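PDB 5DLL: aminopeptidase N from Francisella tularensis subsp. tularensis, which probably degrades intracellular peptides as a zinc-dependent M1-family aminopeptidase, releasing N-terminal amino acids, preferably alanine. Local coordinates for residues 383-386 and 387-390; 774-777 and 778-781; 817-820 and 821-824; 823-826 and 827-830; 853-856 and 857-861. All coordinates share one frame; numbering follows the deposited sequence.

Contact 1: 383-386 and 387-390; sequences EMNN and FYTV
One face of the Tyr-388 ring covers the carbonyl of Met-384, whose O sits over the ring centre, 3.7 Å from its plane. At the Phe-387 ring the approach is different: Met-384 SD lies at the edge, 5.3 Å from the ring centroid and 84° off the normal, a Met-aromatic contact. Bends at chi2 and chi3, both near -60°, fold the thioether back so that CE bridges the two rings, 4.1 Å from Phe-387 CD2 and 3.8 Å from Tyr-388 CZ. The Asn-385 amide stands steeply to the tyrosine, its plane 79° from that of the ring, with OD1 3.7 Å from Tyr-388 CD2. A 3-10 turn, followed by an inverse gamma turn centred on Tyr-388, leads to helix 390-423: Phe-387 N donates to Met-384 O at 3.1 Å, and Tyr-388 N bonds weakly to Asn-385 O. Thr-389 is the N-cap, its OG1 bonded to His-374 NE2 and weakly to Val-392 N. Phe-387 is anchored edge-to-face on Phe-326, while the side chain of Tyr-388 lies about 7 Å from that of the zinc ligand Glu-332. Met-384 O thus has one N-H and a tyrosine face as neighbours, and the polarisable sulfur probably gains from the slightly positive rim of Phe-387.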
loop_
_atom_site.group_PDB
_atom_site.type_symbol
_atom_site.label_atom_id
_atom_site.label_comp_id
_atom_site.label_asym_id
_atom_site.label_seq_id
_atom_site.Cartn_x
_atom_site.Cartn_y
_atom_site.Cartn_z
ATOM N N GLU A 383 -19.520 6.014 5.563
ATOM C CA GLU A 383 -19.362 4.899 4.623
ATOM C C GLU A 383 -18.007 4.226 4.853
ATOM O O GLU A 383 -17.095 4.837 5.414
ATOM C CB GLU A 383 -19.477 5.388 3.172
ATOM C CG GLU A 383 -18.550 6.548 2.824
ATOM C CD GLU A 383 -18.597 6.941 1.358
ATOM O OE1 GLU A 383 -17.836 7.851 0.968
ATOM O OE2 GLU A 383 -19.390 6.350 0.595
ATOM N N MET A 384 -17.883 2.976 4.411
ATOM C CA MET A 384 -16.653 2.187 4.602
ATOM C C MET A 384 -15.387 2.831 4.029
ATOM O O MET A 384 -14.291 2.583 4.532
ATOM C CB MET A 384 -16.815 0.781 4.007
ATOM C CG MET A 384 -17.591 -0.186 4.889
ATOM S SD MET A 384 -16.820 -0.472 6.495
ATOM C CE MET A 384 -15.198 -1.061 6.018
ATOM N N ASN A 385 -15.537 3.648 2.987
ATOM C CA ASN A 385 -14.405 4.345 2.360
ATOM C C ASN A 385 -13.719 5.371 3.266
ATOM O O ASN A 385 -12.604 5.799 2.973
ATOM C CB ASN A 385 -14.850 5.028 1.061
ATOM C CG ASN A 385 -15.250 4.033 -0.013
ATOM O OD1 ASN A 385 -14.459 3.174 -0.405
ATOM N ND2 ASN A 385 -16.482 4.147 -0.497
ATOM N N ASN A 386 -14.389 5.771 4.350
ATOM C CA ASN A 386 -13.786 6.633 5.375
ATOM C C ASN A 386 -12.586 5.969 6.057
ATOM O O ASN A 386 -11.662 6.651 6.502
ATOM C CB ASN A 386 -14.821 7.016 6.445
ATOM C CG ASN A 386 -15.963 7.864 5.898
ATOM O OD1 ASN A 386 -16.212 7.894 4.693
ATOM N ND2 ASN A 386 -16.667 8.553 6.792
ATOM N N PHE A 387 -12.613 4.639 6.140
ATOM C CA PHE A 387 -11.538 3.866 6.765
ATOM C C PHE A 387 -10.358 3.554 5.839
ATOM O O PHE A 387 -9.249 3.325 6.318
ATOM C CB PHE A 387 -12.086 2.546 7.313
ATOM C CG PHE A 387 -13.051 2.705 8.455
ATOM C CD1 PHE A 387 -12.683 3.399 9.602
ATOM C CD2 PHE A 387 -14.316 2.134 8.396
ATOM C CE1 PHE A 387 -13.565 3.537 10.659
ATOM C CE2 PHE A 387 -15.197 2.264 9.451
ATOM C CZ PHE A 387 -14.822 2.967 10.584
ATOM N N TYR A 388 -10.593 3.521 4.530
ATOM C CA TYR A 388 -9.544 3.151 3.574
ATOM C C TYR A 388 -8.638 4.344 3.261
ATOM O O TYR A 388 -8.708 4.928 2.181
ATOM C CB TYR A 388 -10.164 2.566 2.295
ATOM C CG TYR A 388 -11.131 1.413 2.538
ATOM C CD1 TYR A 388 -10.997 0.578 3.650
ATOM C CD2 TYR A 388 -12.169 1.144 1.645
ATOM C CE1 TYR A 388 -11.870 -0.473 3.871
ATOM C CE2 TYR A 388 -13.047 0.089 1.863
ATOM C CZ TYR A 388 -12.888 -0.716 2.980
ATOM O OH TYR A 388 -13.734 -1.769 3.226
ATOM N N THR A 389 -7.784 4.680 4.226
ATOM C CA THR A 389 -6.920 5.859 4.160
ATOM C C THR A 389 -5.511 5.517 4.611
ATOM O O THR A 389 -5.301 4.537 5.330
ATOM C CB THR A 389 -7.436 6.974 5.086
ATOM O OG1 THR A 389 -7.545 6.476 6.426
ATOM C CG2 THR A 389 -8.792 7.472 4.629
ATOM N N VAL A 390 -4.548 6.337 4.191
ATOM C CA VAL A 390 -3.151 6.170 4.607
ATOM C C VAL A 390 -2.964 6.311 6.122
ATOM O O VAL A 390 -2.120 5.643 6.712
ATOM C CB VAL A 390 -2.191 7.125 3.854
ATOM C CG1 VAL A 390 -2.163 6.779 2.374
ATOM C CG2 VAL A 390 -2.575 8.586 4.049
#

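Contact 2: 774-777 and 778-781; sequences PKNP and NKVY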
loop_
_atom_site.group_PDB
_atom_site.type_symbol
_atom_site.label_atom_id
_atom_site.label_comp_id
_atom_site.label_asym_id
_atom_site.label_seq_id
_atom_site.Cartn_x
_atom_site.Cartn_y
_atom_site.Cartn_z
ATOM N N PRO A 774 -8.595 6.704 -24.526
ATOM C CA PRO A 774 -9.112 7.360 -23.318
ATOM C C PRO A 774 -10.164 6.549 -22.554
ATOM O O PRO A 774 -10.496 6.901 -21.419
ATOM C CB PRO A 774 -9.729 8.654 -23.857
ATOM C CG PRO A 774 -10.122 8.325 -25.256
ATOM C CD PRO A 774 -9.111 7.333 -25.757
ATOM N N LYS A 775 -10.688 5.492 -23.176
ATOM C CA LYS A 775 -11.618 4.575 -22.517
ATOM C C LYS A 775 -10.893 3.639 -21.542
ATOM O O LYS A 775 -11.485 3.193 -20.557
ATOM C CB LYS A 775 -12.383 3.757 -23.566
ATOM C CG LYS A 775 -13.580 2.974 -23.037
ATOM C CD LYS A 775 -14.720 3.880 -22.596
ATOM C CE LYS A 775 -15.898 3.086 -22.050
ATOM N NZ LYS A 775 -16.976 3.969 -21.522
ATOM N N ASN A 776 -9.622 3.346 -21.825
ATOM C CA ASN A 776 -8.805 2.481 -20.973
ATOM C C ASN A 776 -8.110 3.303 -19.873
ATOM O O ASN A 776 -7.193 4.071 -20.160
ATOM C CB ASN A 776 -7.777 1.731 -21.835
ATOM C CG ASN A 776 -7.007 0.670 -21.061
ATOM O OD1 ASN A 776 -7.144 0.532 -19.846
ATOM N ND2 ASN A 776 -6.179 -0.085 -21.774
ATOM N N PRO A 777 -8.540 3.133 -18.606
ATOM C CA PRO A 777 -8.062 3.990 -17.508
ATOM C C PRO A 777 -6.563 3.886 -17.210
ATOM O O PRO A 777 -5.961 4.847 -16.726
ATOM C CB PRO A 777 -8.877 3.506 -16.302
ATOM C CG PRO A 777 -9.278 2.114 -16.638
ATOM C CD PRO A 777 -9.473 2.096 -18.123
ATOM N N ASN A 778 -5.974 2.728 -17.488
ATOM C CA ASN A 778 -4.546 2.522 -17.269
ATOM C C ASN A 778 -3.708 3.397 -18.196
ATOM O O ASN A 778 -2.632 3.859 -17.822
ATOM C CB ASN A 778 -4.189 1.047 -17.466
ATOM C CG ASN A 778 -4.798 0.158 -16.399
ATOM O OD1 ASN A 778 -4.489 0.299 -15.218
ATOM N ND2 ASN A 778 -5.672 -0.755 -16.807
ATOM N N LYS A 779 -4.215 3.630 -19.400
ATOM C CA LYS A 779 -3.536 4.481 -20.369
ATOM C C LYS A 779 -3.707 5.957 -20.013
ATOM O O LYS A 779 -2.864 6.793 -20.354
ATOM C CB LYS A 779 -4.063 4.206 -21.776
ATOM C CG LYS A 779 -4.010 2.736 -22.159
ATOM C CD LYS A 779 -3.930 2.531 -23.662
ATOM C CE LYS A 779 -3.822 1.054 -24.012
ATOM N NZ LYS A 779 -2.967 0.837 -25.208
ATOM N N VAL A 780 -4.799 6.268 -19.324
ATOM C CA VAL A 780 -5.049 7.619 -18.838
ATOM C C VAL A 780 -4.090 7.978 -17.695
ATOM O O VAL A 780 -3.622 9.110 -17.621
ATOM C CB VAL A 780 -6.521 7.793 -18.385
ATOM C CG1 VAL A 780 -6.741 9.159 -17.745
ATOM C CG2 VAL A 780 -7.469 7.596 -19.564
ATOM N N TYR A 781 -3.796 7.019 -16.817
ATOM C CA TYR A 781 -2.850 7.252 -15.711
ATOM C C TYR A 781 -1.418 7.348 -16.226
ATOM O O TYR A 781 -0.592 8.074 -15.668
ATOM C CB TYR A 781 -2.940 6.150 -14.646
ATOM C CG TYR A 781 -4.338 5.882 -14.127
ATOM C CD1 TYR A 781 -5.254 6.920 -13.943
ATOM C CD2 TYR A 781 -4.744 4.590 -13.804
ATOM C CE1 TYR A 781 -6.531 6.675 -13.467
ATOM C CE2 TYR A 781 -6.022 4.335 -13.326
ATOM C CZ TYR A 781 -6.909 5.382 -13.160
ATOM O OH TYR A 781 -8.178 5.140 -12.686
#
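The close-packed part of this turn is made by Pro-777 and Tyr-781, the phenol ring lying with one face over Pro-777 O, which is 3.1 Å from the ring plane and above its centre. The same oxygen accepts from Tyr-781 N at 3.1 Å, the first well-formed i to i+4 bond here, while Pro-777 CB reaches toward the phenol end, 4.2 Å from Tyr-781 CZ. Val-780 is buried beside them; its CG2 lies 3.6 Å from Pro-774 O, and the side chain packs on Val-819 and Met-823 of helix 817-824 and on Leu-812 of helix 800-815. Here helix 777-788 begins, within the ARM-repeat part of the protein: Asn-776 is its N-cap, and Pro-777 takes the first helical position, where a missing N-H costs no helical bond. The cap is slack. With CG anti to its backbone N (chi1 -172°), Asn-776 brings OD1 to Asn-778 N, but the bond is weak at 3.4 Å, and its backbone O likewise receives only weak bonds from Lys-779 N and Val-780 N. On this more loosely bonded side the amides of Asn-776 and Asn-778 stand 84° apart, and Asn-778 and Lys-779 touch Asn-745 of helix 741-752. The Lys-779 chain slants past the Asn-776 amide, CG 3.8 Å from Asn-776 CG, before its NZ bonds to Ala-771 O.

Contact 3: 817-820 and 821-824; sequences HQVA and ARMA
Arg-822 overlaps the preceding turn of its own helix, its guanidinium lying obliquely above the backbone at Gln-818 and Val-819. CG is anti to the carbonyl carbon (chi1 -77°) and the chain is extended from there to NE, which carries the group back toward the start of the helix. Within this turn NH1 has van der Waals neighbours, 4.0 Å from Val-819 CG2 and 4.2 Å from Gln-818 CB; it also comes close to Tyr-781 OH of helix 777-788. The arm shields the Gln-818 carbonyl, with CG 3.6 Å from Gln-818 O. Beneath that arm Gln-818 O accepts from Arg-822 N at 3.1 Å.

Ala-821 and Met-823 stay near the backbone of the preceding turn. Ala-821 CB rests 3.3 Å from His-817 O and also near the Gln-818 carbonyl. Met-823 CG lies 3.6 Å from Val-819 O, the acceptor of a nearly straight bond from Met-823 N (3.1 Å, 177°), and beyond CG the chain bends at chi2.

Helix 817-824 lies in the ARM-repeat part of the protein, where helix packs upon helix, and its sides are shared among three neighbours. Val-819 and Met-823 pack on Val-780 of helix 777-788, Ala-820 meets Leu-812 of helix 800-815 as well as Val-857 of helix 855-866, and Ala-821 lies against Ile-860 of the latter. The short alanine side chains probably allow the neighbouring helices to approach closely. At the beginning of the helix Asn-816 OD1 accepts from Gln-818 N. Farther along, the bonding slackens: Ala-824 N reaches Ala-820 O at 3.2 Å with an N-H...O angle of 132°, a weak bond.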
loop_
_atom_site.group_PDB
_atom_site.type_symbol
_atom_site.label_atom_id
_atom_site.label_comp_id
_atom_site.label_asym_id
_atom_site.label_seq_id
_atom_site.Cartn_x
_atom_site.Cartn_y
_atom_site.Cartn_z
ATOM N N HIS A 817 -16.590 8.916 -15.634
ATOM C CA HIS A 817 -16.660 10.030 -14.679
ATOM C C HIS A 817 -15.676 9.873 -13.528
ATOM O O HIS A 817 -15.229 10.865 -12.958
ATOM C CB HIS A 817 -18.066 10.175 -14.083
ATOM C CG HIS A 817 -19.164 10.230 -15.100
ATOM N ND1 HIS A 817 -19.003 10.784 -16.351
ATOM C CD2 HIS A 817 -20.449 9.811 -15.036
ATOM C CE1 HIS A 817 -20.138 10.691 -17.020
ATOM N NE2 HIS A 817 -21.032 10.106 -16.244
ATOM N N GLN A 818 -15.362 8.631 -13.166
ATOM C CA GLN A 818 -14.442 8.370 -12.057
ATOM C C GLN A 818 -13.044 8.812 -12.453
ATOM O O GLN A 818 -12.379 9.519 -11.705
ATOM C CB GLN A 818 -14.429 6.884 -11.677
ATOM C CG GLN A 818 -15.792 6.281 -11.345
ATOM C CD GLN A 818 -16.527 7.025 -10.244
ATOM O OE1 GLN A 818 -15.914 7.587 -9.337
ATOM N NE2 GLN A 818 -17.854 7.026 -10.319
ATOM N N VAL A 819 -12.632 8.405 -13.651
ATOM C CA VAL A 819 -11.318 8.729 -14.204
ATOM C C VAL A 819 -11.179 10.227 -14.460
ATOM O O VAL A 819 -10.134 10.818 -14.168
ATOM C CB VAL A 819 -11.063 7.951 -15.517
ATOM C CG1 VAL A 819 -9.796 8.432 -16.214
ATOM C CG2 VAL A 819 -10.970 6.459 -15.237
ATOM N N ALA A 820 -12.226 10.838 -15.008
ATOM C CA ALA A 820 -12.236 12.286 -15.235
ATOM C C ALA A 820 -12.057 13.062 -13.923
ATOM O O ALA A 820 -11.362 14.078 -13.882
ATOM C CB ALA A 820 -13.525 12.703 -15.930
ATOM N N ALA A 821 -12.681 12.566 -12.857
ATOM C CA ALA A 821 -12.589 13.188 -11.539
ATOM C C ALA A 821 -11.189 13.058 -10.932
ATOM O O ALA A 821 -10.706 13.987 -10.276
ATOM C CB ALA A 821 -13.624 12.581 -10.605
ATOM N N ARG A 822 -10.550 11.906 -11.142
ATOM C CA ARG A 822 -9.186 11.677 -10.656
ATOM C C ARG A 822 -8.214 12.641 -11.310
ATOM O O ARG A 822 -7.469 13.342 -10.627
ATOM C CB ARG A 822 -8.724 10.240 -10.920
ATOM C CG ARG A 822 -9.298 9.206 -9.966
ATOM C CD ARG A 822 -8.428 7.958 -9.944
ATOM N NE ARG A 822 -9.117 6.802 -9.368
ATOM C CZ ARG A 822 -9.967 6.008 -10.022
ATOM N NH1 ARG A 822 -10.274 6.219 -11.301
ATOM N NH2 ARG A 822 -10.523 4.985 -9.383
ATOM N N MET A 823 -8.240 12.689 -12.639
ATOM C CA MET A 823 -7.348 13.577 -13.383
ATOM C C MET A 823 -7.555 15.032 -13.008
ATOM O O MET A 823 -6.650 15.843 -13.172
ATOM C CB MET A 823 -7.530 13.404 -14.894
ATOM C CG MET A 823 -7.038 12.071 -15.435
ATOM S SD MET A 823 -5.399 11.594 -14.833
ATOM C CE MET A 823 -5.825 10.482 -13.494
ATOM N N ALA A 824 -8.749 15.355 -12.517
ATOM C CA ALA A 824 -9.061 16.706 -12.068
ATOM C C ALA A 824 -8.316 17.085 -10.789
ATOM O O ALA A 824 -8.032 18.266 -10.583
ATOM C CB ALA A 824 -10.564 16.873 -11.884
#

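Contact 4: 823-826 and 827-830; sequences MARN and LMSW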
loop_
_atom_site.group_PDB
_atom_site.type_symbol
_atom_site.label_atom_id
_atom_site.label_comp_id
_atom_site.label_asym_id
_atom_site.label_seq_id
_atom_site.Cartn_x
_atom_site.Cartn_y
_atom_site.Cartn_z
ATOM N N MET A 823 -8.240 12.689 -12.639
ATOM C CA MET A 823 -7.348 13.577 -13.383
ATOM C C MET A 823 -7.555 15.032 -13.008
ATOM O O MET A 823 -6.650 15.843 -13.172
ATOM C CB MET A 823 -7.530 13.404 -14.894
ATOM C CG MET A 823 -7.038 12.071 -15.435
ATOM S SD MET A 823 -5.399 11.594 -14.833
ATOM C CE MET A 823 -5.825 10.482 -13.494
ATOM N N ALA A 824 -8.749 15.355 -12.517
ATOM C CA ALA A 824 -9.061 16.706 -12.068
ATOM C C ALA A 824 -8.316 17.085 -10.789
ATOM O O ALA A 824 -8.032 18.266 -10.583
ATOM C CB ALA A 824 -10.564 16.873 -11.884
ATOM N N ARG A 825 -7.990 16.101 -9.944
ATOM C CA ARG A 825 -7.191 16.354 -8.729
ATOM C C ARG A 825 -5.882 17.082 -9.049
ATOM O O ARG A 825 -5.334 17.777 -8.195
ATOM C CB ARG A 825 -6.875 15.059 -7.963
ATOM C CG ARG A 825 -8.087 14.315 -7.412
ATOM C CD ARG A 825 -7.746 13.540 -6.142
ATOM N NE ARG A 825 -8.578 12.344 -5.978
ATOM C CZ ARG A 825 -8.162 11.078 -6.098
ATOM N NH1 ARG A 825 -6.893 10.778 -6.375
ATOM N NH2 ARG A 825 -9.032 10.086 -5.927
ATOM N N ASN A 826 -5.394 16.914 -10.279
ATOM C CA ASN A 826 -4.216 17.637 -10.776
ATOM C C ASN A 826 -4.326 19.161 -10.716
ATOM O O ASN A 826 -3.307 19.854 -10.731
ATOM C CB ASN A 826 -3.912 17.227 -12.226
ATOM C CG ASN A 826 -3.262 15.856 -12.331
ATOM O OD1 ASN A 826 -2.213 15.605 -11.740
ATOM N ND2 ASN A 826 -3.875 14.972 -13.102
ATOM N N LEU A 827 -5.553 19.677 -10.676
ATOM C CA LEU A 827 -5.809 21.120 -10.678
ATOM C C LEU A 827 -6.249 21.668 -9.319
ATOM O O LEU A 827 -6.350 22.881 -9.153
ATOM C CB LEU A 827 -6.886 21.444 -11.722
ATOM C CG LEU A 827 -6.462 21.259 -13.181
ATOM C CD1 LEU A 827 -7.681 21.124 -14.078
ATOM C CD2 LEU A 827 -5.573 22.407 -13.644
ATOM N N MET A 828 -6.480 20.783 -8.348
ATOM C CA MET A 828 -7.150 21.154 -7.096
ATOM C C MET A 828 -6.194 21.556 -5.964
ATOM O O MET A 828 -6.638 21.806 -4.844
ATOM C CB MET A 828 -8.060 20.006 -6.640
ATOM C CG MET A 828 -8.939 19.454 -7.760
ATOM S SD MET A 828 -10.300 18.362 -7.287
ATOM C CE MET A 828 -9.600 17.454 -5.906
ATOM N N SER A 829 -4.895 21.634 -6.258
ATOM C CA SER A 829 -3.889 22.075 -5.278
ATOM C C SER A 829 -3.635 23.593 -5.289
ATOM O O SER A 829 -2.805 24.086 -4.532
ATOM C CB SER A 829 -2.569 21.344 -5.527
ATOM O OG SER A 829 -2.747 19.948 -5.425
ATOM N N TRP A 830 -4.359 24.319 -6.137
ATOM C CA TRP A 830 -4.189 25.770 -6.338
ATOM C C TRP A 830 -3.894 26.641 -5.088
ATOM O O TRP A 830 -3.255 27.688 -5.208
ATOM C CB TRP A 830 -5.418 26.323 -7.082
ATOM C CG TRP A 830 -6.708 26.161 -6.329
ATOM C CD1 TRP A 830 -7.609 25.140 -6.447
ATOM C CD2 TRP A 830 -7.238 27.049 -5.336
ATOM N NE1 TRP A 830 -8.667 25.341 -5.589
ATOM C CE2 TRP A 830 -8.461 26.505 -4.893
ATOM C CE3 TRP A 830 -6.794 28.253 -4.777
ATOM C CZ2 TRP A 830 -9.247 27.130 -3.920
ATOM C CZ3 TRP A 830 -7.573 28.868 -3.810
ATOM C CH2 TRP A 830 -8.786 28.308 -3.393
#
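Met-828 lies back across the turn that precedes it. Its CB is 3.8 Å from Arg-825 O, and CG comes to the Ala-824 carbonyl, 3.2 Å from that residue's O. SD follows 4.0 Å from Arg-825 CA, after which a bend at chi3 (-36°) curls the methyl toward the arginine, with CE 3.8 Å from Arg-825 CG. The thioether therefore crosses the root of the arginine side chain and not its charged end. Beyond this turn it packs on Ile-860 and Ser-864 of helix 855-866.

In the ARM-repeat part of the protein, the chain leaves helix 817-824 here through consecutive turns with i to i+3 bonds. Leu-827 N donates to Ala-824 O at 2.9 Å and Met-828 N to Arg-825 O at 3.2 Å, both donors standing above the carbonyl planes. Asn-826 folds its amide backward, ND2 bonding to Met-823 O at 2.9 Å. Leu-827 sits between helices 800-815 and 835-849, touching Met-805 and Leu-845. Asn-826 O bonded to Tyr-794 OH and Trp-830 NE1 to Ser-864 O are further anchors.

This turn is thus held locally by main-chain bonds and one side-chain amide, while the apolar Met-828 chain covers a peptide carbonyl that is already hydrogen-bonded to Leu-827 N.

Contact 5: 853-856 and 857-861; sequences PSKN and VFEIV
Pro-853 and Phe-858 meet across the start of helix 855-866, the last helix of the chain, in an arrangement that fits a hydrophobic staple: Ser-854 is the N-cap, with the proline just before it and the phenylalanine in the first turn. The two side chains meet at a slant. Pro-853 CG lies 3.9 Å from Phe-858 CB, and the ring carbon Pro-853 CD comes to the edge of the phenyl, near its plane, 4.1 Å from Phe-858 CD1. CG of Phe-858 is anti to the backbone N (chi1 -177°), which sends the ring outward beyond the proline. On its other flank Pro-853 CB touches Val-857 CG1, also at 3.9 Å, and Val-857 continues inward to Ile-848 of helix 835-849.

Asn-856 and Ile-860, one turn apart, lie side by side and point the same way, so that Asn-856 OD1 lies 3.4 Å from Ile-860 CD1; together they meet Gln-818 and Ala-821 of helix 817-824. Lys-855 and Glu-859 slant past one another on the exposed side. Their charged ends lie near each other without contact, and the placement of the glutamate is uncertain. Ser-854 turns its OG to Asp-813 OD1 of helix 800-815, while its backbone O receives Phe-858 N at 3.0 Å, with an N-H...O angle of 165° and the donor nearly along the C=O axis.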
loop_
_atom_site.group_PDB
_atom_site.type_symbol
_atom_site.label_atom_id
_atom_site.label_comp_id
_atom_site.label_asym_id
_atom_site.label_seq_id
_atom_site.Cartn_x
_atom_site.Cartn_y
_atom_site.Cartn_z
ATOM N N PRO A 853 -20.408 19.403 -16.999
ATOM C CA PRO A 853 -19.912 18.049 -16.857
ATOM C C PRO A 853 -20.909 17.199 -16.085
ATOM O O PRO A 853 -21.956 17.698 -15.658
ATOM C CB PRO A 853 -18.638 18.246 -16.049
ATOM C CG PRO A 853 -18.935 19.417 -15.174
ATOM C CD PRO A 853 -19.933 20.275 -15.908
ATOM N N SER A 854 -20.581 15.923 -15.913
ATOM C CA SER A 854 -21.373 15.022 -15.088
ATOM C C SER A 854 -21.480 15.566 -13.670
ATOM O O SER A 854 -20.683 16.412 -13.254
ATOM C CB SER A 854 -20.736 13.631 -15.054
ATOM O OG SER A 854 -19.437 13.670 -14.472
ATOM N N LYS A 855 -22.472 15.071 -12.938
ATOM C CA LYS A 855 -22.683 15.455 -11.545
ATOM C C LYS A 855 -21.410 15.243 -10.724
ATOM O O LYS A 855 -20.967 16.146 -10.030
ATOM C CB LYS A 855 -23.850 14.656 -10.953
ATOM C CG LYS A 855 -24.083 14.859 -9.464
ATOM C CD LYS A 855 -25.355 14.158 -9.007
ATOM C CE LYS A 855 -25.340 13.867 -7.513
ATOM N NZ LYS A 855 -24.298 12.872 -7.129
ATOM N N ASN A 856 -20.825 14.050 -10.833
ATOM C CA ASN A 856 -19.612 13.672 -10.091
ATOM C C ASN A 856 -18.504 14.730 -10.186
ATOM O O ASN A 856 -18.029 15.243 -9.167
ATOM C CB ASN A 856 -19.099 12.308 -10.605
ATOM C CG ASN A 856 -17.974 11.726 -9.752
ATOM O OD1 ASN A 856 -17.702 12.191 -8.645
ATOM N ND2 ASN A 856 -17.319 10.689 -10.272
ATOM N N VAL A 857 -18.123 15.057 -11.417
ATOM C CA VAL A 857 -17.065 16.027 -11.698
ATOM C C VAL A 857 -17.456 17.455 -11.302
ATOM O O VAL A 857 -16.632 18.197 -10.757
ATOM C CB VAL A 857 -16.692 15.998 -13.198
ATOM C CG1 VAL A 857 -15.771 17.155 -13.564
ATOM C CG2 VAL A 857 -16.064 14.657 -13.560
ATOM N N PHE A 858 -18.700 17.841 -11.595
ATOM C CA PHE A 858 -19.222 19.156 -11.214
ATOM C C PHE A 858 -19.140 19.375 -9.701
ATOM O O PHE A 858 -18.795 20.465 -9.254
ATOM C CB PHE A 858 -20.678 19.333 -11.687
ATOM C CG PHE A 858 -21.250 20.693 -11.383
ATOM C CD1 PHE A 858 -21.059 21.754 -12.259
ATOM C CD2 PHE A 858 -21.956 20.920 -10.208
ATOM C CE1 PHE A 858 -21.562 23.013 -11.973
ATOM C CE2 PHE A 858 -22.460 22.178 -9.915
ATOM C CZ PHE A 858 -22.262 23.226 -10.799
ATOM N N GLU A 859 -19.456 18.339 -8.926
ATOM C CA GLU A 859 -19.471 18.419 -7.459
ATOM C C GLU A 859 -18.065 18.605 -6.894
ATOM O O GLU A 859 -17.817 19.512 -6.100
ATOM C CB GLU A 859 -20.089 17.149 -6.854
ATOM C CG GLU A 859 -21.523 16.856 -7.288
ATOM C CD GLU A 859 -22.567 17.237 -6.256
ATOM O OE1 GLU A 859 -23.424 18.091 -6.569
ATOM O OE2 GLU A 859 -22.535 16.675 -5.140
ATOM N N ILE A 860 -17.147 17.742 -7.318
ATOM C CA ILE A 860 -15.775 17.751 -6.811
ATOM C C ILE A 860 -15.065 19.063 -7.163
ATOM O O ILE A 860 -14.483 19.711 -6.291
ATOM C CB ILE A 860 -14.980 16.528 -7.331
ATOM C CG1 ILE A 860 -15.552 15.242 -6.722
ATOM C CG2 ILE A 860 -13.503 16.644 -6.980
ATOM C CD1 ILE A 860 -15.089 13.968 -7.398
ATOM N N VAL A 861 -15.128 19.452 -8.434
ATOM C CA VAL A 861 -14.520 20.704 -8.897
ATOM C C VAL A 861 -15.083 21.909 -8.143
ATOM O O VAL A 861 -14.337 22.793 -7.726
ATOM C CB VAL A 861 -14.708 20.884 -10.419
ATOM C CG1 VAL A 861 -14.453 22.320 -10.848
ATOM C CG2 VAL A 861 -13.780 19.944 -11.172
#

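Contact 3 is the buried one, contact 4 partly so, and contacts 1, 2 and 5 lie toward the surface. Contacts 2 to 5 share the ARM-repeat range and surround helix 817-824: contact 3 lies on it, contact 4 continues from it, and the helices begun in contacts 2 and 5 pack against it. Contacts 4 and 5 also touch, through Met-828 and Ile-860. The N-caps differ: weak at Asn-776, while Thr-389 and Ser-854 have their main hydroxyl partners elsewhere, His-374 and Asp-813. Contact 1, in the peptidase domain, stands apart; it combines backbone turn bonds with sulfur and aromatic contacts, the Tyr-388 side chain about 9 Å from the zinc ion.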